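Local coordinates for transaminase (Bacillus megaterium, PDB 5G0A), which catalyses pyridoxal-5'-phosphate-dependent amino transfer with S selectivity, as an omega-transaminase of the class-III aminotransferase family, at residues N210-L214 with S215-T219; P253-R256 with K257-K260; E346-E350 with E351-E355; Y363-S366 with K367-L371. All blocks are in the same frame, centred on the assembly; numbering follows the deposited sequence.

Contact 1: N210-L214 with S215-T219; sequences NGELL and SVKYT
The carboxylate of Glu212 lays one flat face over the backbone end of Lys217: Lys217 CA is 3.5 Å from Glu212 CD, close to perpendicular to the carboxylate plane. Lys217 CB takes the OE1 side of that face, and Val216 CG1 meets Glu212 OE2 at 3.7 Å. This is the N-terminal entry of helix 214-226, with Leu213 as the N-cap residue and Glu212 just ahead of it. CG of Glu212 stands anti to the backbone N (chi1 -174°) and the chain runs on extended, which carries the carboxylate beside the first turn. There Arg220 forms a salt bridge with OE2, whereas Lys217 NZ lies 5.2 Å from Glu212 OE1; the Glu212 and Lys217 side chains cross at about a right angle. The negative charge would be expected to suit the helix dipole. Leu213 CB packs against Val216 CG2 at 4.1 Å. Further along, the Tyr218 ring meets Tyr218 of the second subunit edge-to-face, placing this turn at a subunit interface. In the backbone, Lys217 N donates to Leu213 O at 2.8 Å. Ser215 O is gripped twice by Thr219, its N and its OG1 arriving from opposite faces of the carbonyl plane, OG1 at 2.7 Å.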
# COMPACT_ATOMS: atom_id res chain seq x y z
N ASN B 210 -30.13 -7.45 20.84
CA ASN B 210 -30.32 -6.00 20.91
C ASN B 210 -31.06 -5.39 19.70
O ASN B 210 -31.43 -4.21 19.71
CB ASN B 210 -28.98 -5.28 21.14
CG ASN B 210 -28.41 -5.52 22.53
OD1 ASN B 210 -29.06 -6.10 23.41
ND2 ASN B 210 -27.18 -5.06 22.74
N GLY B 211 -31.27 -6.20 18.65
CA GLY B 211 -32.02 -5.77 17.46
C GLY B 211 -31.15 -5.26 16.32
O GLY B 211 -31.66 -4.91 15.24
N GLU B 212 -29.84 -5.22 16.54
CA GLU B 212 -28.87 -4.80 15.53
C GLU B 212 -28.71 -5.90 14.48
O GLU B 212 -28.49 -7.07 14.82
CB GLU B 212 -27.53 -4.51 16.21
CG GLU B 212 -26.44 -3.92 15.32
CD GLU B 212 -25.13 -3.72 16.04
OE1 GLU B 212 -24.81 -4.49 16.97
OE2 GLU B 212 -24.39 -2.79 15.67
N LEU B 213 -28.85 -5.55 13.20
CA LEU B 213 -28.60 -6.50 12.13
C LEU B 213 -27.17 -7.01 12.28
O LEU B 213 -26.26 -6.23 12.60
CB LEU B 213 -28.82 -5.86 10.76
CG LEU B 213 -30.26 -5.60 10.31
CD1 LEU B 213 -30.29 -4.75 9.05
CD2 LEU B 213 -31.01 -6.90 10.07
N LEU B 214 -26.98 -8.30 12.06
CA LEU B 214 -25.66 -8.92 12.19
C LEU B 214 -24.64 -8.29 11.23
O LEU B 214 -23.47 -8.11 11.58
CB LEU B 214 -25.73 -10.44 11.99
CG LEU B 214 -25.73 -11.34 13.23
CD1 LEU B 214 -26.78 -10.95 14.26
CD2 LEU B 214 -25.87 -12.80 12.84
N SER B 215 -25.10 -7.98 10.02
CA SER B 215 -24.26 -7.27 9.06
C SER B 215 -23.74 -5.96 9.64
O SER B 215 -22.55 -5.65 9.52
CB SER B 215 -25.02 -7.02 7.75
OG SER B 215 -26.11 -6.17 8.01
N VAL B 216 -24.64 -5.17 10.24
CA VAL B 216 -24.27 -3.92 10.90
C VAL B 216 -23.36 -4.16 12.11
O VAL B 216 -22.35 -3.45 12.31
CB VAL B 216 -25.53 -3.10 11.31
CG1 VAL B 216 -25.14 -1.88 12.12
CG2 VAL B 216 -26.34 -2.72 10.07
N LYS B 217 -23.70 -5.15 12.93
CA LYS B 217 -22.87 -5.49 14.10
C LYS B 217 -21.41 -5.73 13.71
O LYS B 217 -20.49 -5.19 14.33
CB LYS B 217 -23.42 -6.72 14.85
CG LYS B 217 -22.52 -7.17 15.99
CD LYS B 217 -22.70 -8.64 16.35
CE LYS B 217 -21.72 -9.05 17.43
NZ LYS B 217 -22.16 -8.63 18.79
N TYR B 218 -21.20 -6.55 12.70
CA TYR B 218 -19.85 -6.88 12.33
C TYR B 218 -19.14 -5.70 11.65
O TYR B 218 -17.94 -5.52 11.83
CB TYR B 218 -19.78 -8.16 11.48
CG TYR B 218 -18.35 -8.56 11.23
CD1 TYR B 218 -17.48 -8.81 12.30
CD2 TYR B 218 -17.84 -8.66 9.94
CE1 TYR B 218 -16.16 -9.16 12.09
CE2 TYR B 218 -16.52 -9.01 9.72
CZ TYR B 218 -15.69 -9.26 10.80
OH TYR B 218 -14.37 -9.61 10.60
N THR B 219 -19.90 -4.89 10.91
CA THR B 219 -19.34 -3.65 10.36
C THR B 219 -18.80 -2.76 11.49
O THR B 219 -17.69 -2.24 11.43
CB THR B 219 -20.39 -2.86 9.52
OG1 THR B 219 -20.93 -3.71 8.51
CG2 THR B 219 -19.77 -1.63 8.86

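Contact 2: P253-R256 with K257-K260; sequences PQIR and KMTK
Thr259 OG1 has three polar neighbours. Arg256 NH2 donates to Thr259 OG1 at 2.9 Å, 28° out of the guanidinium plane and with a bent N-H angle of 138°. Ile255 O and Arg256 O both lie 2.9 Å from Thr259 OG1, within reach of its one proton. Thr259 reaches these carbonyls because OG1 sits between its own N and carbonyl carbon (chi1 56°), facing back into the preceding turn. Arg256 bends twice along its chain to bring the guanidinium to the same place, where Lys260 CE lies 3.7 Å from Arg256 CZ, over the centre of one face. The aliphatic part of the lysine thus covers the flat cation, while Lys260 NZ is 4.3 Å from Arg256 NH1; a salt bridge from NH2 to Asp292 probably offsets this crowding of like charge. On the buried side Ile255 and Met258 run side by side, CD1 to CE at 4.0 Å, above regular helical backbone bonds. Thr259 and Met258 touch Val234, and Ile255 touches Trp266, as befits the helix of a beta-alpha-beta crossover, here 251-262 between parallel strands 231-236 and 265-269 of the large domain of a fold-type I aminotransferase.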
# COMPACT_ATOMS: atom_id res chain seq x y z
N PRO B 253 -31.20 2.69 7.90
CA PRO B 253 -31.31 3.43 9.16
C PRO B 253 -30.27 2.99 10.19
O PRO B 253 -29.73 3.84 10.92
CB PRO B 253 -32.76 3.12 9.63
CG PRO B 253 -33.50 2.85 8.37
CD PRO B 253 -32.50 2.15 7.46
N GLN B 254 -29.95 1.70 10.23
CA GLN B 254 -28.94 1.23 11.19
C GLN B 254 -27.53 1.71 10.86
O GLN B 254 -26.74 1.99 11.75
CB GLN B 254 -29.01 -0.28 11.38
CG GLN B 254 -30.14 -0.67 12.33
CD GLN B 254 -30.11 -2.15 12.69
OE1 GLN B 254 -29.08 -2.82 12.61
NE2 GLN B 254 -31.25 -2.66 13.13
N ILE B 255 -27.21 1.81 9.57
CA ILE B 255 -25.92 2.36 9.16
C ILE B 255 -25.81 3.85 9.49
O ILE B 255 -24.75 4.31 9.93
CB ILE B 255 -25.62 2.08 7.67
CG1 ILE B 255 -25.27 0.60 7.45
CG2 ILE B 255 -24.53 3.02 7.12
CD1 ILE B 255 -24.01 0.07 8.14
N ARG B 256 -26.89 4.59 9.29
CA ARG B 256 -26.88 6.01 9.59
C ARG B 256 -26.62 6.22 11.09
O ARG B 256 -25.80 7.05 11.48
CB ARG B 256 -28.19 6.68 9.14
CG ARG B 256 -28.38 8.10 9.66
CD ARG B 256 -27.51 9.15 8.97
NE ARG B 256 -26.08 9.06 9.34
CZ ARG B 256 -25.13 9.87 8.88
NH1 ARG B 256 -25.41 10.87 8.05
NH2 ARG B 256 -23.87 9.70 9.28
N LYS B 257 -27.35 5.46 11.91
CA LYS B 257 -27.20 5.49 13.36
C LYS B 257 -25.79 5.08 13.80
O LYS B 257 -25.17 5.78 14.59
CB LYS B 257 -28.27 4.59 14.00
CG LYS B 257 -28.23 4.55 15.52
CD LYS B 257 -29.56 4.04 16.07
CE LYS B 257 -29.48 3.73 17.57
NZ LYS B 257 -28.71 2.48 17.86
N MET B 258 -25.29 3.97 13.27
CA MET B 258 -23.95 3.45 13.62
C MET B 258 -22.84 4.45 13.26
O MET B 258 -21.95 4.72 14.07
CB MET B 258 -23.70 2.08 12.97
CG MET B 258 -22.28 1.52 13.17
SD MET B 258 -21.72 0.43 11.82
CE MET B 258 -21.25 1.61 10.54
N THR B 259 -22.91 5.03 12.05
CA THR B 259 -21.93 6.05 11.68
C THR B 259 -21.95 7.30 12.58
O THR B 259 -20.91 7.79 13.01
CB THR B 259 -22.02 6.43 10.18
OG1 THR B 259 -23.36 6.86 9.85
CG2 THR B 259 -21.65 5.23 9.30
N LYS B 260 -23.14 7.81 12.89
CA LYS B 260 -23.28 8.95 13.80
C LYS B 260 -22.67 8.60 15.17
O LYS B 260 -21.95 9.42 15.74
CB LYS B 260 -24.75 9.31 14.01
CG LYS B 260 -25.44 10.03 12.85
CD LYS B 260 -24.94 11.45 12.65
CE LYS B 260 -25.84 12.19 11.66
NZ LYS B 260 -25.33 13.57 11.40

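Contact 3: E346-E350 with E351-E355; sequences EVMME and ENFVE
Met348 CG presses on Phe353 CB at 3.6 Å, the two side chains crossing at about a right angle. The Phe353 ring is also approached by Val347, whose CG1 is 4.0 Å from Phe353 CE1, while Met348 CA and Val347 O meet it obliquely. Phe353 CB points back to the helix it follows, and chi1 of -85° sets the ring across these two residues. Backbone bonds fix that placement. Phe353 N donates to Met348 O at 3.1 Å, in the carbonyl plane, and Asn352 N makes a weak bond to Met349 O. With the positive phi of Asn352, 59°, these two bonds define a Schellman motif: helix 335-350 ends here, and the chain turns directly into helix 353-374. Glu351 N still closes a regular helical bond to Val347 O. A water bridges the two helices beyond the turn: it donates to Met348 O at 2.8 Å and accepts from Val354 N at 3.0 Å, so Met348 O serves both the turn and the start of the next helix. On the outer side, Glu350 and Glu351 extend side by side with their carboxylate planes 24° apart and their OE2 atoms 3.4 Å from one another. Two such groups would be expected to repel; Lys70 forms a salt bridge with both OE2 atoms, which probably makes their closeness tolerable. Further out, Met349 packs on helix 92-105 at Ile100, Asp104 and Ile105.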
# COMPACT_ATOMS: atom_id res chain seq x y z
N GLU B 346 -35.04 19.99 -15.18
CA GLU B 346 -36.23 20.86 -15.35
C GLU B 346 -37.37 20.07 -15.93
O GLU B 346 -38.51 20.21 -15.48
CB GLU B 346 -35.89 22.08 -16.22
CG GLU B 346 -35.15 23.14 -15.42
CD GLU B 346 -34.45 24.15 -16.29
OE1 GLU B 346 -34.42 23.97 -17.52
OE2 GLU B 346 -33.91 25.12 -15.73
N VAL B 347 -37.07 19.22 -16.92
CA VAL B 347 -38.09 18.34 -17.53
C VAL B 347 -38.63 17.32 -16.52
O VAL B 347 -39.84 17.11 -16.41
CB VAL B 347 -37.57 17.63 -18.81
CG1 VAL B 347 -38.62 16.65 -19.34
CG2 VAL B 347 -37.20 18.64 -19.89
N MET B 348 -37.70 16.67 -15.80
CA MET B 348 -38.05 15.74 -14.74
C MET B 348 -39.01 16.38 -13.72
O MET B 348 -39.99 15.77 -13.34
CB MET B 348 -36.76 15.26 -14.07
CG MET B 348 -36.74 13.78 -13.82
SD MET B 348 -35.15 13.29 -13.13
CE MET B 348 -34.41 12.46 -14.55
N MET B 349 -38.74 17.62 -13.30
CA MET B 349 -39.59 18.31 -12.34
C MET B 349 -40.95 18.72 -12.94
O MET B 349 -42.01 18.47 -12.35
CB MET B 349 -38.89 19.55 -11.77
CG MET B 349 -37.73 19.24 -10.82
SD MET B 349 -37.01 20.73 -10.10
CE MET B 349 -36.36 21.51 -11.57
N GLU B 350 -40.90 19.34 -14.12
CA GLU B 350 -42.10 19.92 -14.74
C GLU B 350 -43.11 18.85 -15.16
O GLU B 350 -44.33 19.09 -15.11
CB GLU B 350 -41.71 20.80 -15.94
CG GLU B 350 -41.82 20.12 -17.29
CD GLU B 350 -41.04 20.80 -18.40
OE1 GLU B 350 -40.49 21.90 -18.18
OE2 GLU B 350 -40.98 20.22 -19.51
N GLU B 351 -42.62 17.68 -15.57
CA GLU B 351 -43.48 16.61 -16.07
C GLU B 351 -43.70 15.52 -15.04
O GLU B 351 -44.33 14.50 -15.33
CB GLU B 351 -42.95 16.02 -17.38
CG GLU B 351 -42.83 17.07 -18.49
CD GLU B 351 -42.51 16.50 -19.86
OE1 GLU B 351 -42.56 15.27 -20.05
OE2 GLU B 351 -42.21 17.31 -20.77
N ASN B 352 -43.18 15.75 -13.83
CA ASN B 352 -43.42 14.86 -12.70
C ASN B 352 -42.96 13.42 -12.98
O ASN B 352 -43.67 12.45 -12.74
CB ASN B 352 -44.92 14.94 -12.29
CG ASN B 352 -45.42 16.38 -12.16
OD1 ASN B 352 -44.92 17.16 -11.35
ND2 ASN B 352 -46.40 16.73 -12.98
N PHE B 353 -41.74 13.27 -13.52
CA PHE B 353 -41.21 11.94 -13.81
C PHE B 353 -41.04 11.07 -12.56
O PHE B 353 -41.14 9.85 -12.64
CB PHE B 353 -39.84 12.04 -14.49
CG PHE B 353 -39.90 12.23 -15.98
CD1 PHE B 353 -40.56 13.32 -16.54
CD2 PHE B 353 -39.26 11.34 -16.83
CE1 PHE B 353 -40.60 13.50 -17.92
CE2 PHE B 353 -39.31 11.51 -18.21
CZ PHE B 353 -39.98 12.60 -18.75
N VAL B 354 -40.74 11.70 -11.43
CA VAL B 354 -40.53 10.94 -10.20
C VAL B 354 -41.84 10.26 -9.80
O VAL B 354 -41.88 9.05 -9.54
CB VAL B 354 -39.93 11.80 -9.07
CG1 VAL B 354 -39.94 11.05 -7.74
CG2 VAL B 354 -38.52 12.28 -9.43
N GLU B 355 -42.92 11.03 -9.85
CA GLU B 355 -44.25 10.51 -9.58
C GLU B 355 -44.66 9.44 -10.60
O GLU B 355 -45.21 8.39 -10.23
CB GLU B 355 -45.24 11.68 -9.50
CG GLU B 355 -45.05 12.57 -8.27
CD GLU B 355 -43.83 13.49 -8.32
OE1 GLU B 355 -43.41 13.91 -9.42
OE2 GLU B 355 -43.29 13.81 -7.24
O HOH W 1 -40.50 14.64 -10.82

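Contact 4: Y363-S366 with K367-L371; sequences YIRS and KLELL
The aromatic contact is a CH-pi interaction between Tyr363 and Lys367. Lys367 CG stands over one face of the Tyr363 ring, 4.2 Å from the centroid and 25° off the normal, offset toward the rim; Lys367 CD continues the cover, 3.8 Å from Tyr363 CZ. Two successive bends in the lysine chain fold it alongside the ring. Both polar ends then converge on one carboxylate oxygen, Asp455 OD1, to which Lys367 NZ makes a salt bridge and Tyr363 OH a hydrogen bond. Asp455 belongs to helix 451-468; helix 353-374 packs between it and strands 378-384 and 387-392, in what is probably the smaller C-terminal part of the fold-type I aminotransferase. Among the hydrogen bonds, Tyr363 O takes two donors in its carbonyl plane: Lys367 N at 3.0 Å and, from within the same segment, 363-366, Ser366 OG at 2.6 Å, on a lone pair. Leu368 N bonds Ile364 O at 2.8 Å, and Glu369 N bonds Arg365 O. Apolar packing lies on the buried face, where Ile364 CG2 meets Leu368 CD1 at 3.8 Å; Trp388 touches both residues and Phe381 touches Leu368. Arg365 NE and Glu369 OE2 are 5.2 Å apart, so the opposite charges are not in direct contact, and their flat groups are turned 64° against each other.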
# COMPACT_ATOMS: atom_id res chain seq x y z
N TYR B 363 -47.26 -0.60 -10.94
CA TYR B 363 -47.75 -1.40 -12.06
C TYR B 363 -46.86 -2.62 -12.34
O TYR B 363 -47.35 -3.75 -12.46
CB TYR B 363 -47.91 -0.55 -13.32
CG TYR B 363 -48.56 -1.30 -14.46
CD1 TYR B 363 -49.93 -1.60 -14.43
CD2 TYR B 363 -47.82 -1.73 -15.56
CE1 TYR B 363 -50.54 -2.29 -15.46
CE2 TYR B 363 -48.42 -2.42 -16.61
CZ TYR B 363 -49.78 -2.70 -16.55
OH TYR B 363 -50.39 -3.38 -17.58
N ILE B 364 -45.55 -2.39 -12.44
CA ILE B 364 -44.59 -3.47 -12.64
C ILE B 364 -44.68 -4.51 -11.50
O ILE B 364 -44.56 -5.70 -11.74
CB ILE B 364 -43.13 -2.93 -12.76
CG1 ILE B 364 -42.91 -2.30 -14.14
CG2 ILE B 364 -42.10 -4.03 -12.51
CD1 ILE B 364 -41.77 -1.28 -14.18
N ARG B 365 -44.86 -4.03 -10.28
CA ARG B 365 -45.07 -4.90 -9.11
C ARG B 365 -46.24 -5.87 -9.37
O ARG B 365 -46.09 -7.08 -9.20
CB ARG B 365 -45.28 -4.05 -7.85
CG ARG B 365 -45.97 -4.74 -6.68
CD ARG B 365 -45.02 -5.58 -5.86
NE ARG B 365 -43.99 -4.79 -5.20
CZ ARG B 365 -43.08 -5.28 -4.36
NH1 ARG B 365 -43.09 -6.57 -4.06
NH2 ARG B 365 -42.18 -4.47 -3.82
N SER B 366 -47.38 -5.34 -9.81
CA SER B 366 -48.55 -6.18 -10.15
C SER B 366 -48.27 -7.18 -11.28
O SER B 366 -48.77 -8.31 -11.27
CB SER B 366 -49.77 -5.32 -10.47
OG SER B 366 -49.68 -4.74 -11.77
N LYS B 367 -47.47 -6.76 -12.26
CA LYS B 367 -47.12 -7.64 -13.38
C LYS B 367 -46.18 -8.75 -12.93
O LYS B 367 -46.32 -9.90 -13.36
CB LYS B 367 -46.50 -6.84 -14.54
CG LYS B 367 -47.39 -5.74 -15.12
CD LYS B 367 -48.54 -6.26 -15.96
CE LYS B 367 -48.04 -7.04 -17.17
NZ LYS B 367 -49.13 -7.21 -18.17
N LEU B 368 -45.21 -8.42 -12.08
CA LEU B 368 -44.29 -9.44 -11.54
C LEU B 368 -45.00 -10.42 -10.60
O LEU B 368 -44.70 -11.61 -10.62
CB LEU B 368 -43.07 -8.80 -10.85
CG LEU B 368 -42.08 -8.08 -11.78
CD1 LEU B 368 -41.05 -7.30 -10.96
CD2 LEU B 368 -41.38 -9.04 -12.73
N GLU B 369 -45.92 -9.92 -9.79
CA GLU B 369 -46.77 -10.81 -8.97
C GLU B 369 -47.42 -11.89 -9.84
O GLU B 369 -47.35 -13.08 -9.52
CB GLU B 369 -47.85 -10.03 -8.23
CG GLU B 369 -47.39 -9.33 -6.96
CD GLU B 369 -48.50 -8.54 -6.30
OE1 GLU B 369 -49.65 -8.61 -6.79
OE2 GLU B 369 -48.23 -7.85 -5.29
N LEU B 370 -48.01 -11.48 -10.96
CA LEU B 370 -48.67 -12.41 -11.88
C LEU B 370 -47.70 -13.40 -12.52
O LEU B 370 -48.02 -14.59 -12.64
CB LEU B 370 -49.48 -11.66 -12.94
CG LEU B 370 -50.72 -10.88 -12.49
CD1 LEU B 370 -51.12 -9.85 -13.54
CD2 LEU B 370 -51.88 -11.81 -12.16
N LEU B 371 -46.52 -12.92 -12.91
CA LEU B 371 -45.47 -13.80 -13.43
C LEU B 371 -44.98 -14.81 -12.39
O LEU B 371 -44.72 -15.97 -12.73
CB LEU B 371 -44.28 -12.99 -13.97
CG LEU B 371 -44.48 -12.38 -15.36
CD1 LEU B 371 -43.28 -11.53 -15.78
CD2 LEU B 371 -44.73 -13.47 -16.39

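How the contacts relate
Contact 1 is the most buried of the four, while the other three mix buried apolar faces with exposed charged ones. Contacts 1 and 2 touch: Gln254, on the helix of contact 2, probably hydrogen-bonds through OE1 to Leu213 N and through NE2 to Gly211 O, so the helix of contact 2 is tied to the segment that leads into the helix of contact 1. Contacts 3 and 4 share helix 353-374, at its start and further along it, with nearest atoms about 9 Å apart. Chemistry follows place: a helix start beside a subunit interface in contact 1, a crossover helix in contact 2, the C-terminal end of a helix in contact 3 and mid-helix packing in contact 4.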